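Local atomic coordinates of 2-keto-3-deoxygluconate kinase (Thermotoga maritima, PDB entry 2AFB), a protein that probably phosphorylates 2-keto-3-deoxygluconate with ATP, as a pfkB-family (ribokinase-type) sugar kinase. Residues L23-P28 against I99-I104; T65-N70 against D88-G93; T148-K153 against R182-E187; I216-L221 against A237-R242. All coordinates share one frame; numbering follows the deposited sequence.

Contact 1 of 4, residues L23-P28 against I99-I104; sequences LRLSPP and IYFLEI
Arg24 sends its CG anti to the backbone N (chi1 -161°), while Tyr100, on the neighbouring strand, holds its ring between its own N and carbonyl carbon (chi1 74°), and these two settings lay the arginine chain over the phenol. CG sits above one face of the ring, 3.5 Å from the Tyr100 centroid and shifted toward the rim, a CH-pi contact. The Arg24 chain then bends at chi3, which leaves guanidinium and ring planes 76° apart. Leu102 takes the next place along: its CD2 rests over the middle of one guanidinium face, 3.5 Å from Arg24 CZ. The polar ends are held from outside the pair, since Arg24 NH1 forms salt bridges with Asp328 and Asp286, and Tyr100 OH is hydrogen-bonded to Asp328.

On the other face Leu23, Leu25, Ile99 and Phe101 point together. Leu25 CD1 lies alongside the phenyl ring, 3.4 Å from Phe101 CE2. This apolar face meets a second subunit, whose Leu25 packs on Leu25 and whose Phe101 packs on Leu23.

The backbones run parallel: Tyr100 N donates to Leu23 O (2.9 Å), Leu25 N to Tyr100 O (2.9 Å), and Leu102 N to Leu25 O (2.8 Å). Beyond the last of these, a water accepts from Ile104 N and lies 3.1 Å from Pro27 O, bridging the diverging ends. Strands 22-26 and 99-103 are the central pair of a four-stranded sheet, the small beta lid characteristic of ribokinase-family sugar kinases, here with one face turned to a partner subunit.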
loop_
_atom_site.group_PDB
_atom_site.type_symbol
_atom_site.label_atom_id
_atom_site.label_comp_id
_atom_site.label_asym_id
_atom_site.label_seq_id
_atom_site.Cartn_x
_atom_site.Cartn_y
_atom_site.Cartn_z
ATOM N N LEU A 23 0.499 -7.861 20.282
ATOM C CA LEU A 23 0.559 -7.165 18.996
ATOM C C LEU A 23 1.727 -7.680 18.160
ATOM O O LEU A 23 2.858 -7.658 18.641
ATOM C CB LEU A 23 0.765 -5.681 19.231
ATOM C CG LEU A 23 1.076 -4.844 17.950
ATOM C CD1 LEU A 23 -0.057 -4.751 16.972
ATOM C CD2 LEU A 23 1.499 -3.439 18.366
ATOM N N ARG A 24 1.474 -8.101 16.914
ATOM C CA ARG A 24 2.534 -8.543 16.032
ATOM C C ARG A 24 2.779 -7.526 14.900
ATOM O O ARG A 24 1.866 -7.120 14.198
ATOM C CB ARG A 24 2.229 -9.874 15.437
ATOM C CG ARG A 24 3.471 -10.556 14.889
ATOM C CD ARG A 24 3.104 -11.803 14.103
ATOM N NE ARG A 24 2.955 -11.508 12.706
ATOM C CZ ARG A 24 2.768 -12.389 11.728
ATOM N NH1 ARG A 24 2.657 -13.695 11.948
ATOM N NH2 ARG A 24 2.691 -11.927 10.487
ATOM N N LEU A 25 4.043 -7.157 14.747
ATOM C CA LEU A 25 4.442 -6.122 13.806
ATOM C C LEU A 25 5.417 -6.760 12.849
ATOM O O LEU A 25 6.478 -7.192 13.267
ATOM C CB LEU A 25 5.045 -4.964 14.521
ATOM C CG LEU A 25 4.166 -4.126 15.489
ATOM C CD1 LEU A 25 5.042 -3.082 16.086
ATOM C CD2 LEU A 25 2.938 -3.474 14.838
ATOM N N SER A 26 5.036 -6.892 11.578
ATOM C CA SER A 26 5.914 -7.535 10.594
ATOM C C SER A 26 6.079 -6.674 9.365
ATOM O O SER A 26 5.086 -6.127 8.897
ATOM C CB SER A 26 5.424 -8.936 10.201
ATOM O OG SER A 26 4.048 -8.874 9.858
ATOM N N PRO A 27 7.351 -6.499 8.867
ATOM C CA PRO A 27 7.433 -5.744 7.659
ATOM C C PRO A 27 6.799 -6.541 6.491
ATOM O O PRO A 27 6.783 -7.762 6.534
ATOM C CB PRO A 27 8.940 -5.569 7.452
ATOM C CG PRO A 27 9.626 -5.887 8.787
ATOM C CD PRO A 27 8.694 -6.897 9.370
ATOM N N PRO A 28 6.313 -5.846 5.470
ATOM C CA PRO A 28 5.795 -6.511 4.279
ATOM C C PRO A 28 6.881 -7.010 3.336
ATOM O O PRO A 28 8.019 -6.474 3.312
ATOM C CB PRO A 28 4.938 -5.415 3.593
ATOM C CG PRO A 28 5.631 -4.063 4.034
ATOM C CD PRO A 28 6.253 -4.357 5.387
ATOM N N ILE A 99 4.329 -6.930 22.716
ATOM C CA ILE A 99 4.553 -6.795 21.304
ATOM C C ILE A 99 5.646 -7.748 20.837
ATOM O O ILE A 99 6.621 -7.978 21.554
ATOM C CB ILE A 99 5.077 -5.355 20.931
ATOM C CG1 ILE A 99 4.122 -4.288 21.440
ATOM C CG2 ILE A 99 5.325 -5.296 19.443
ATOM C CD1 ILE A 99 4.638 -2.836 21.215
ATOM N N TYR A 100 5.523 -8.250 19.612
ATOM C CA TYR A 100 6.672 -8.778 18.938
ATOM C C TYR A 100 6.775 -8.349 17.514
ATOM O O TYR A 100 5.759 -8.174 16.838
ATOM C CB TYR A 100 6.779 -10.289 19.063
ATOM C CG TYR A 100 5.863 -11.194 18.282
ATOM C CD1 TYR A 100 4.514 -11.334 18.615
ATOM C CD2 TYR A 100 6.365 -11.972 17.236
ATOM C CE1 TYR A 100 3.692 -12.242 17.938
ATOM C CE2 TYR A 100 5.558 -12.899 16.560
ATOM C CZ TYR A 100 4.226 -13.035 16.913
ATOM O OH TYR A 100 3.413 -13.924 16.215
ATOM N N PHE A 101 8.029 -8.142 17.100
ATOM C CA PHE A 101 8.339 -7.774 15.725
ATOM C C PHE A 101 8.805 -9.035 15.045
ATOM O O PHE A 101 9.631 -9.751 15.566
ATOM C CB PHE A 101 9.444 -6.749 15.661
ATOM C CG PHE A 101 9.128 -5.469 16.374
ATOM C CD1 PHE A 101 9.215 -5.396 17.727
ATOM C CD2 PHE A 101 8.714 -4.329 15.679
ATOM C CE1 PHE A 101 8.915 -4.220 18.408
ATOM C CE2 PHE A 101 8.422 -3.148 16.363
ATOM C CZ PHE A 101 8.502 -3.116 17.738
ATOM N N LEU A 102 8.288 -9.292 13.875
ATOM C CA LEU A 102 8.636 -10.481 13.138
ATOM C C LEU A 102 9.100 -10.149 11.733
ATOM O O LEU A 102 8.376 -9.477 10.969
ATOM C CB LEU A 102 7.417 -11.399 13.065
ATOM C CG LEU A 102 7.585 -12.564 12.076
ATOM C CD1 LEU A 102 8.475 -13.593 12.727
ATOM C CD2 LEU A 102 6.179 -13.179 11.748
ATOM N N GLU A 103 10.306 -10.620 11.391
ATOM C CA GLU A 103 10.830 -10.575 10.040
ATOM C C GLU A 103 10.598 -11.927 9.488
ATOM O O GLU A 103 11.134 -12.913 9.995
ATOM C CB GLU A 103 12.314 -10.323 9.986
ATOM C CG GLU A 103 12.760 -8.938 10.379
ATOM C CD GLU A 103 14.296 -8.761 10.320
ATOM O OE1 GLU A 103 15.044 -9.785 10.429
ATOM O OE2 GLU A 103 14.745 -7.595 10.200
ATOM N N ILE A 104 9.814 -11.992 8.427
ATOM C CA ILE A 104 9.536 -13.267 7.784
ATOM C C ILE A 104 10.680 -13.600 6.805
ATOM O O ILE A 104 10.971 -12.831 5.843
ATOM C CB ILE A 104 8.186 -13.243 7.058
ATOM C CG1 ILE A 104 7.089 -12.962 8.090
ATOM C CG2 ILE A 104 7.949 -14.556 6.326
ATOM C CD1 ILE A 104 5.756 -12.707 7.473
HETATM O O HOH W 1 9.285 -9.489 6.872
#

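Contact 2 of 4, residues T65-N70 against D88-G93; sequences TKLPNN and DYIARG
Arg92 folds back over the turn that follows strand 60-67. Its chi1, chi2 and chi3 are all close to -60°, and the curled chain brings the guanidinium beside the carbonyls of Leu67 and Pro68. NH2 gives Pro68 O a straight bond of 2.9 Å (170° at the hydrogen), with the acceptor almost in the guanidinium plane; NE adds a weak one to Leu67 O at 3.4 Å. Asn69 OD1 lies over one face of the Arg92 guanidinium, 3.5 Å above its plane and toward the rim, the amide tilted 32° from it. Asp74, on the helix, adds a salt bridge to NH2.

Helix 71-82 links the two strands in a beta-alpha-beta crossover, and strand 90-92 forms the edge of the nine-stranded sheet. Ala91 N donates to Thr65 O, Leu67 N to Ala91 O, and Gly93 N to Leu67 O, the last at 3.0 Å.

Facing the helix, the Leu67 and Ile90 side chains meet at a slant, Leu67 CD1 4.1 Å from Ile90 CG2, with Ala76 and Leu80 behind them. On the reverse face Lys66 runs out extended: CG passes Ala91 CB at 4.0 Å, CE reaches 3.8 Å from Gly93 C, and NZ ends in a salt bridge with Asp129.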
loop_
_atom_site.group_PDB
_atom_site.type_symbol
_atom_site.label_atom_id
_atom_site.label_comp_id
_atom_site.label_asym_id
_atom_site.label_seq_id
_atom_site.Cartn_x
_atom_site.Cartn_y
_atom_site.Cartn_z
ATOM N N THR A 65 -7.184 -13.963 29.406
ATOM C CA THR A 65 -5.963 -13.180 29.462
ATOM C C THR A 65 -6.258 -11.850 30.176
ATOM O O THR A 65 -7.342 -11.656 30.729
ATOM C CB THR A 65 -5.334 -12.947 28.054
ATOM O OG1 THR A 65 -3.966 -12.585 28.214
ATOM C CG2 THR A 65 -6.039 -11.848 27.240
ATOM N N LYS A 66 -5.250 -10.980 30.211
ATOM C CA LYS A 66 -5.379 -9.605 30.672
ATOM C C LYS A 66 -4.818 -8.720 29.563
ATOM O O LYS A 66 -3.768 -9.029 28.960
ATOM C CB LYS A 66 -4.620 -9.382 32.025
ATOM C CG LYS A 66 -5.004 -8.113 32.713
ATOM C CD LYS A 66 -4.256 -7.894 33.982
ATOM C CE LYS A 66 -4.911 -6.791 34.860
ATOM N NZ LYS A 66 -4.140 -6.600 36.165
ATOM N N LEU A 67 -5.563 -7.661 29.250
ATOM C CA LEU A 67 -5.126 -6.642 28.316
ATOM C C LEU A 67 -5.323 -5.275 28.905
ATOM O O LEU A 67 -6.238 -5.093 29.711
ATOM C CB LEU A 67 -5.946 -6.718 27.025
ATOM C CG LEU A 67 -5.696 -7.999 26.231
ATOM C CD1 LEU A 67 -6.690 -8.150 25.134
ATOM C CD2 LEU A 67 -4.280 -7.980 25.684
ATOM N N PRO A 68 -4.518 -4.296 28.457
ATOM C CA PRO A 68 -4.659 -2.948 28.988
ATOM C C PRO A 68 -5.902 -2.319 28.412
ATOM O O PRO A 68 -6.278 -2.660 27.324
ATOM C CB PRO A 68 -3.428 -2.221 28.439
ATOM C CG PRO A 68 -3.134 -2.928 27.167
ATOM C CD PRO A 68 -3.448 -4.367 27.443
ATOM N N ASN A 69 -6.518 -1.411 29.137
ATOM C CA ASN A 69 -7.495 -0.511 28.547
ATOM C C ASN A 69 -6.831 0.581 27.736
ATOM O O ASN A 69 -6.654 1.688 28.213
ATOM C CB ASN A 69 -8.373 0.122 29.625
ATOM C CG ASN A 69 -9.323 -0.866 30.241
ATOM O OD1 ASN A 69 -10.094 -1.524 29.530
ATOM N ND2 ASN A 69 -9.283 -0.975 31.552
ATOM N N ASN A 70 -6.422 0.251 26.518
ATOM C CA ASN A 70 -5.955 1.229 25.588
ATOM C C ASN A 70 -6.372 0.669 24.240
ATOM O O ASN A 70 -6.851 -0.447 24.177
ATOM C CB ASN A 70 -4.440 1.524 25.801
ATOM C CG ASN A 70 -3.486 0.379 25.338
ATOM O OD1 ASN A 70 -3.849 -0.429 24.509
ATOM N ND2 ASN A 70 -2.236 0.365 25.863
ATOM N N ASP A 88 -15.269 -12.839 27.047
ATOM C CA ASP A 88 -15.939 -12.591 28.321
ATOM C C ASP A 88 -14.992 -12.604 29.480
ATOM O O ASP A 88 -15.221 -11.905 30.427
ATOM C CB ASP A 88 -17.005 -13.672 28.615
ATOM C CG ASP A 88 -18.070 -13.765 27.527
ATOM O OD1 ASP A 88 -17.752 -13.604 26.313
ATOM O OD2 ASP A 88 -19.226 -14.008 27.889
ATOM N N TYR A 89 -13.966 -13.448 29.438
ATOM C CA TYR A 89 -13.084 -13.615 30.588
ATOM C C TYR A 89 -11.749 -12.878 30.430
ATOM O O TYR A 89 -10.763 -13.157 31.115
ATOM C CB TYR A 89 -12.846 -15.088 30.860
ATOM C CG TYR A 89 -14.109 -15.925 30.974
ATOM C CD1 TYR A 89 -15.132 -15.592 31.859
ATOM C CD2 TYR A 89 -14.246 -17.096 30.227
ATOM C CE1 TYR A 89 -16.286 -16.402 31.961
ATOM C CE2 TYR A 89 -15.360 -17.875 30.302
ATOM C CZ TYR A 89 -16.383 -17.536 31.170
ATOM O OH TYR A 89 -17.477 -18.360 31.232
ATOM N N ILE A 90 -11.692 -11.930 29.507
ATOM C CA ILE A 90 -10.514 -11.119 29.425
ATOM C C ILE A 90 -10.571 -10.059 30.520
ATOM O O ILE A 90 -11.447 -9.201 30.535
ATOM C CB ILE A 90 -10.374 -10.506 28.067
ATOM C CG1 ILE A 90 -10.161 -11.652 27.050
ATOM C CG2 ILE A 90 -9.221 -9.490 28.093
ATOM C CD1 ILE A 90 -9.929 -11.197 25.689
ATOM N N ALA A 91 -9.617 -10.138 31.443
ATOM C CA ALA A 91 -9.435 -9.088 32.452
ATOM C C ALA A 91 -8.832 -7.867 31.798
ATOM O O ALA A 91 -8.064 -8.006 30.853
ATOM C CB ALA A 91 -8.559 -9.607 33.578
ATOM N N ARG A 92 -9.208 -6.673 32.255
ATOM C CA ARG A 92 -8.668 -5.420 31.725
ATOM C C ARG A 92 -7.927 -4.598 32.792
ATOM O O ARG A 92 -8.386 -4.460 33.945
ATOM C CB ARG A 92 -9.785 -4.581 31.083
ATOM C CG ARG A 92 -10.650 -5.315 30.058
ATOM C CD ARG A 92 -9.856 -5.904 28.856
ATOM N NE ARG A 92 -9.189 -4.864 28.104
ATOM C CZ ARG A 92 -9.669 -4.245 27.031
ATOM N NH1 ARG A 92 -10.818 -4.602 26.479
ATOM N NH2 ARG A 92 -8.956 -3.267 26.467
ATOM N N GLY A 93 -6.766 -4.076 32.440
ATOM C CA GLY A 93 -5.952 -3.393 33.415
ATOM C C GLY A 93 -4.505 -3.467 33.016
ATOM O O GLY A 93 -4.167 -4.004 31.980
#

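Contact 3 of 4, residues T148-K153 against R182-E187; sequences TPPLGK and RLWTKE
Pro150 meets the indole of Trp184 face-on, the two side chains crossing at about a right angle. Its CG stands over the centre of the ring system, 3.6 Å from the centroid of the Trp184 six-membered ring and 16° off the normal, a close CH-pi contact. CB leans toward the fused bond, 3.7 Å from Trp184 CD2, and CD hangs over the far side of the benzo ring. The indole is set by its first torsion, chi1 50°, which puts Trp184 CG between its own backbone N and carbonyl carbon.

Pro149 touches farther out, its CB 3.8 Å from Trp184 CH2. Pro150 CG also touches Leu183, the residue before the tryptophan, 3.9 Å from its CB. There the leucine ends cross obliquely, Leu151 CD2 to Leu183 CD2 at 3.8 Å.

The side chains meet through apolar groups, with the buried Trp184 at the middle. Ala189, Val192 and Met193 of helix 186-196 pack against Trp184, and Val192 touches Pro149 too. The contact joins two loops at strand ends of the large sheet, one leading from strand 139-145 into helix 155-169, the other from strand 172-176 into helix 186-196: successive beta-alpha connections of the ribokinase-type alpha/beta fold.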
loop_
_atom_site.group_PDB
_atom_site.type_symbol
_atom_site.label_atom_id
_atom_site.label_comp_id
_atom_site.label_asym_id
_atom_site.label_seq_id
_atom_site.Cartn_x
_atom_site.Cartn_y
_atom_site.Cartn_z
ATOM N N THR A 148 3.734 -19.734 28.977
ATOM C CA THR A 148 3.108 -18.839 29.959
ATOM C C THR A 148 3.704 -18.738 31.387
ATOM O O THR A 148 3.875 -17.663 31.899
ATOM C CB THR A 148 1.616 -19.164 30.030
ATOM O OG1 THR A 148 1.090 -19.000 28.715
ATOM C CG2 THR A 148 0.907 -18.186 30.940
ATOM N N PRO A 149 4.006 -19.867 32.043
ATOM C CA PRO A 149 4.517 -19.750 33.397
ATOM C C PRO A 149 5.676 -18.757 33.555
ATOM O O PRO A 149 5.654 -17.955 34.478
ATOM C CB PRO A 149 4.944 -21.192 33.746
ATOM C CG PRO A 149 3.992 -22.050 32.945
ATOM C CD PRO A 149 3.854 -21.274 31.625
ATOM N N PRO A 150 6.685 -18.806 32.663
ATOM C CA PRO A 150 7.816 -17.911 32.872
ATOM C C PRO A 150 7.567 -16.459 32.506
ATOM O O PRO A 150 8.468 -15.657 32.650
ATOM C CB PRO A 150 8.901 -18.496 31.970
ATOM C CG PRO A 150 8.186 -19.292 30.940
ATOM C CD PRO A 150 6.829 -19.608 31.428
ATOM N N LEU A 151 6.385 -16.094 32.018
ATOM C CA LEU A 151 6.201 -14.689 31.595
ATOM C C LEU A 151 6.181 -13.705 32.741
ATOM O O LEU A 151 6.593 -12.564 32.569
ATOM C CB LEU A 151 4.934 -14.506 30.779
ATOM C CG LEU A 151 4.949 -15.326 29.507
ATOM C CD1 LEU A 151 3.617 -15.223 28.780
ATOM C CD2 LEU A 151 6.139 -14.895 28.641
ATOM N N GLY A 152 5.699 -14.118 33.891
ATOM C CA GLY A 152 5.663 -13.236 35.041
ATOM C C GLY A 152 5.503 -13.928 36.366
ATOM O O GLY A 152 5.307 -15.143 36.451
ATOM N N LYS A 153 5.548 -13.111 37.405
ATOM C CA LYS A 153 5.683 -13.580 38.764
ATOM C C LYS A 153 4.567 -14.501 39.261
ATOM O O LYS A 153 4.844 -15.541 39.839
ATOM C CB LYS A 153 5.790 -12.380 39.702
ATOM C CG LYS A 153 6.254 -12.738 41.099
ATOM C CD LYS A 153 6.651 -11.470 41.870
ATOM C CE LYS A 153 5.691 -11.148 43.019
ATOM N NZ LYS A 153 5.982 -12.014 44.192
ATOM N N ARG A 182 14.648 -18.633 25.397
ATOM C CA ARG A 182 14.617 -17.172 25.701
ATOM C C ARG A 182 13.958 -16.919 27.052
ATOM O O ARG A 182 14.290 -15.960 27.746
ATOM C CB ARG A 182 13.869 -16.363 24.623
ATOM N N LEU A 183 13.054 -17.805 27.445
ATOM C CA LEU A 183 12.193 -17.539 28.598
ATOM C C LEU A 183 12.705 -18.144 29.907
ATOM O O LEU A 183 12.499 -17.577 30.975
ATOM C CB LEU A 183 10.774 -18.013 28.276
ATOM C CG LEU A 183 10.046 -17.121 27.266
ATOM C CD1 LEU A 183 8.762 -17.786 26.797
ATOM C CD2 LEU A 183 9.721 -15.737 27.879
ATOM N N TRP A 184 13.343 -19.297 29.820
ATOM C CA TRP A 184 13.877 -19.990 30.986
ATOM C C TRP A 184 14.826 -21.116 30.597
ATOM O O TRP A 184 14.858 -21.524 29.435
ATOM C CB TRP A 184 12.764 -20.510 31.907
ATOM C CG TRP A 184 11.645 -21.306 31.316
ATOM C CD1 TRP A 184 11.495 -21.750 30.015
ATOM C CD2 TRP A 184 10.523 -21.797 32.029
ATOM N NE1 TRP A 184 10.338 -22.480 29.893
ATOM C CE2 TRP A 184 9.714 -22.516 31.111
ATOM C CE3 TRP A 184 10.111 -21.705 33.365
ATOM C CZ2 TRP A 184 8.514 -23.130 31.487
ATOM C CZ3 TRP A 184 8.904 -22.328 33.740
ATOM C CH2 TRP A 184 8.129 -23.030 32.803
ATOM N N THR A 185 15.592 -21.596 31.576
ATOM C CA THR A 185 16.485 -22.720 31.378
ATOM C C THR A 185 15.692 -23.999 31.479
ATOM O O THR A 185 14.587 -24.019 32.026
ATOM C CB THR A 185 17.648 -22.739 32.390
ATOM O OG1 THR A 185 17.168 -22.999 33.715
ATOM C CG2 THR A 185 18.408 -21.414 32.355
ATOM N N LYS A 186 16.253 -25.064 30.924
ATOM C CA LYS A 186 15.591 -26.351 30.919
ATOM C C LYS A 186 15.443 -26.827 32.349
ATOM O O LYS A 186 14.506 -27.521 32.678
ATOM C CB LYS A 186 16.390 -27.364 30.107
ATOM C CG LYS A 186 17.632 -27.921 30.813
ATOM C CD LYS A 186 18.334 -28.974 29.965
ATOM C CE LYS A 186 19.735 -29.285 30.497
ATOM N NZ LYS A 186 19.994 -30.741 30.481
ATOM N N GLU A 187 16.373 -26.441 33.208
ATOM C CA GLU A 187 16.249 -26.750 34.636
ATOM C C GLU A 187 15.041 -26.085 35.311
ATOM O O GLU A 187 14.368 -26.743 36.075
ATOM C CB GLU A 187 17.535 -26.400 35.383
ATOM C CG GLU A 187 18.740 -27.276 35.015
ATOM C CD GLU A 187 19.558 -26.780 33.788
ATOM O OE1 GLU A 187 19.191 -25.781 33.072
ATOM O OE2 GLU A 187 20.596 -27.430 33.549
#

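Contact 4 of 4, residues I216-L221 against A237-R242; sequences ISVEGL and AEEVTR
The segment after helix 207-214 lies against helix 230-244, at the surface of the alpha/beta domain. Ile216 does most of the touching. With CG1 anti to the carbonyl carbon (chi1 -64°), its two branches part: CD1 reaches across to Val240 CG1 at 3.9 Å, and CG2 meets the carboxylate, 3.5 Å from Glu239 OE1. The isoleucine and valine side chains meet at a slant, and Ile210 of helix 207-214 packs on both of them, with Leu214 also against Val240, so this end of the contact joins the apolar layer between the helices.

Glu239 stretches out from its helix, chi2 -171°, and carries its carboxylate to the loop. OE1 comes 4.2 Å from Val218 CG2, so that the methyl groups of Ile216 and Val218 both approach the same oxygen. Val218 in turn packs on Ala232 and Lys235, one to two turns earlier in helix 230-244. The other carboxylate oxygen, OE2, has a long and weak ion pair with Lys235.

Across the contact itself the meeting is thus by van der Waals touch, methyl against methyl and methyl against carboxylate oxygen; with little surface buried, the loop is probably held more by its apolar side chains than by the charge of Glu239.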
loop_
_atom_site.group_PDB
_atom_site.type_symbol
_atom_site.label_atom_id
_atom_site.label_comp_id
_atom_site.label_asym_id
_atom_site.label_seq_id
_atom_site.Cartn_x
_atom_site.Cartn_y
_atom_site.Cartn_z
ATOM N N ILE A 216 13.188 -36.374 28.858
ATOM C CA ILE A 216 13.111 -37.680 28.237
ATOM C C ILE A 216 13.609 -37.623 26.803
ATOM O O ILE A 216 13.302 -36.684 26.066
ATOM C CB ILE A 216 11.690 -38.228 28.264
ATOM C CG1 ILE A 216 11.253 -38.450 29.719
ATOM C CG2 ILE A 216 11.630 -39.543 27.478
ATOM C CD1 ILE A 216 9.781 -38.860 29.902
ATOM N N SER A 217 14.338 -38.663 26.404
ATOM C CA SER A 217 15.006 -38.712 25.097
ATOM C C SER A 217 15.246 -40.142 24.589
ATOM O O SER A 217 15.274 -41.093 25.381
ATOM C CB SER A 217 16.355 -38.001 25.192
ATOM O OG SER A 217 16.941 -37.898 23.908
ATOM N N VAL A 218 15.447 -40.266 23.271
ATOM C CA VAL A 218 15.740 -41.546 22.601
ATOM C C VAL A 218 16.681 -41.298 21.409
ATOM O O VAL A 218 16.679 -40.206 20.841
ATOM C CB VAL A 218 14.416 -42.221 22.101
ATOM C CG1 VAL A 218 14.683 -43.302 21.044
ATOM C CG2 VAL A 218 13.622 -42.800 23.271
ATOM N N GLU A 219 17.470 -42.306 21.025
ATOM C CA GLU A 219 18.375 -42.197 19.862
ATOM C C GLU A 219 17.630 -42.291 18.518
ATOM O O GLU A 219 16.740 -43.143 18.339
ATOM C CB GLU A 219 19.474 -43.269 19.922
ATOM N N GLY A 220 17.994 -41.397 17.590
ATOM C CA GLY A 220 17.498 -41.429 16.211
ATOM C C GLY A 220 16.241 -40.610 15.955
ATOM O O GLY A 220 15.282 -41.112 15.367
ATOM N N LEU A 221 16.256 -39.346 16.371
ATOM C CA LEU A 221 15.123 -38.448 16.156
ATOM C C LEU A 221 15.571 -37.241 15.331
ATOM O O LEU A 221 14.745 -36.403 14.947
ATOM C CB LEU A 221 14.530 -37.992 17.506
ATOM C CG LEU A 221 13.997 -39.074 18.468
ATOM C CD1 LEU A 221 13.621 -38.531 19.855
ATOM C CD2 LEU A 221 12.793 -39.760 17.882
ATOM N N ALA A 237 6.906 -41.668 22.935
ATOM C CA ALA A 237 5.529 -41.399 23.384
ATOM C C ALA A 237 5.060 -42.422 24.419
ATOM O O ALA A 237 4.275 -42.095 25.328
ATOM C CB ALA A 237 4.590 -41.389 22.201
ATOM N N GLU A 238 5.519 -43.670 24.261
ATOM C CA GLU A 238 5.282 -44.680 25.251
ATOM C C GLU A 238 5.904 -44.293 26.558
ATOM O O GLU A 238 5.259 -44.391 27.600
ATOM C CB GLU A 238 5.880 -46.027 24.862
ATOM C CG GLU A 238 5.283 -46.637 23.649
ATOM C CD GLU A 238 5.757 -48.041 23.421
ATOM O OE1 GLU A 238 5.480 -48.884 24.292
ATOM O OE2 GLU A 238 6.381 -48.296 22.367
ATOM N N GLU A 239 7.177 -43.906 26.508
ATOM C CA GLU A 239 7.885 -43.497 27.715
ATOM C C GLU A 239 7.145 -42.358 28.433
ATOM O O GLU A 239 6.900 -42.470 29.637
ATOM C CB GLU A 239 9.351 -43.128 27.409
ATOM C CG GLU A 239 10.165 -44.368 27.057
ATOM C CD GLU A 239 11.701 -44.151 26.951
ATOM O OE1 GLU A 239 12.192 -43.010 27.210
ATOM O OE2 GLU A 239 12.407 -45.165 26.624
ATOM N N VAL A 240 6.764 -41.286 27.721
ATOM C CA VAL A 240 6.040 -40.179 28.391
ATOM C C VAL A 240 4.687 -40.666 28.901
ATOM O O VAL A 240 4.233 -40.258 29.965
ATOM C CB VAL A 240 5.864 -38.881 27.517
ATOM C CG1 VAL A 240 7.198 -38.399 26.983
ATOM C CG2 VAL A 240 4.909 -39.094 26.373
ATOM N N THR A 241 4.063 -41.585 28.160
ATOM C CA THR A 241 2.757 -42.101 28.539
ATOM C C THR A 241 2.840 -42.946 29.804
ATOM O O THR A 241 1.951 -42.865 30.653
ATOM C CB THR A 241 2.104 -42.892 27.368
ATOM O OG1 THR A 241 1.691 -41.976 26.335
ATOM C CG2 THR A 241 0.900 -43.642 27.850
ATOM N N ARG A 242 3.895 -43.748 29.936
ATOM C CA ARG A 242 4.113 -44.576 31.125
ATOM C C ARG A 242 4.445 -43.803 32.386
ATOM O O ARG A 242 4.083 -44.245 33.517
ATOM C CB ARG A 242 5.248 -45.565 30.882
ATOM C CG ARG A 242 4.841 -46.786 30.095
#

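In the fold
Along the chain contact 2 is nested inside the loop closed by contact 1, and contacts 3 and 4 follow in series. Contact 1 belongs to the four-stranded sheet, where a second subunit packs; the others belong to the large alpha/beta body. Contact 2 lies at one edge of the nine-stranded sheet, contact 3 joins loops that follow its strands 139-145 and 172-176, and contact 4 sits on helix 230-244, which leads into strand 248-255. The centres of contacts 1, 2 and 3 are each about 22 Å apart, whereas contacts 2 and 4, about 39 Å apart between centres, lie on opposite sides of the chain's centre. None touches another; contacts 2 to 4 spread across the large domain.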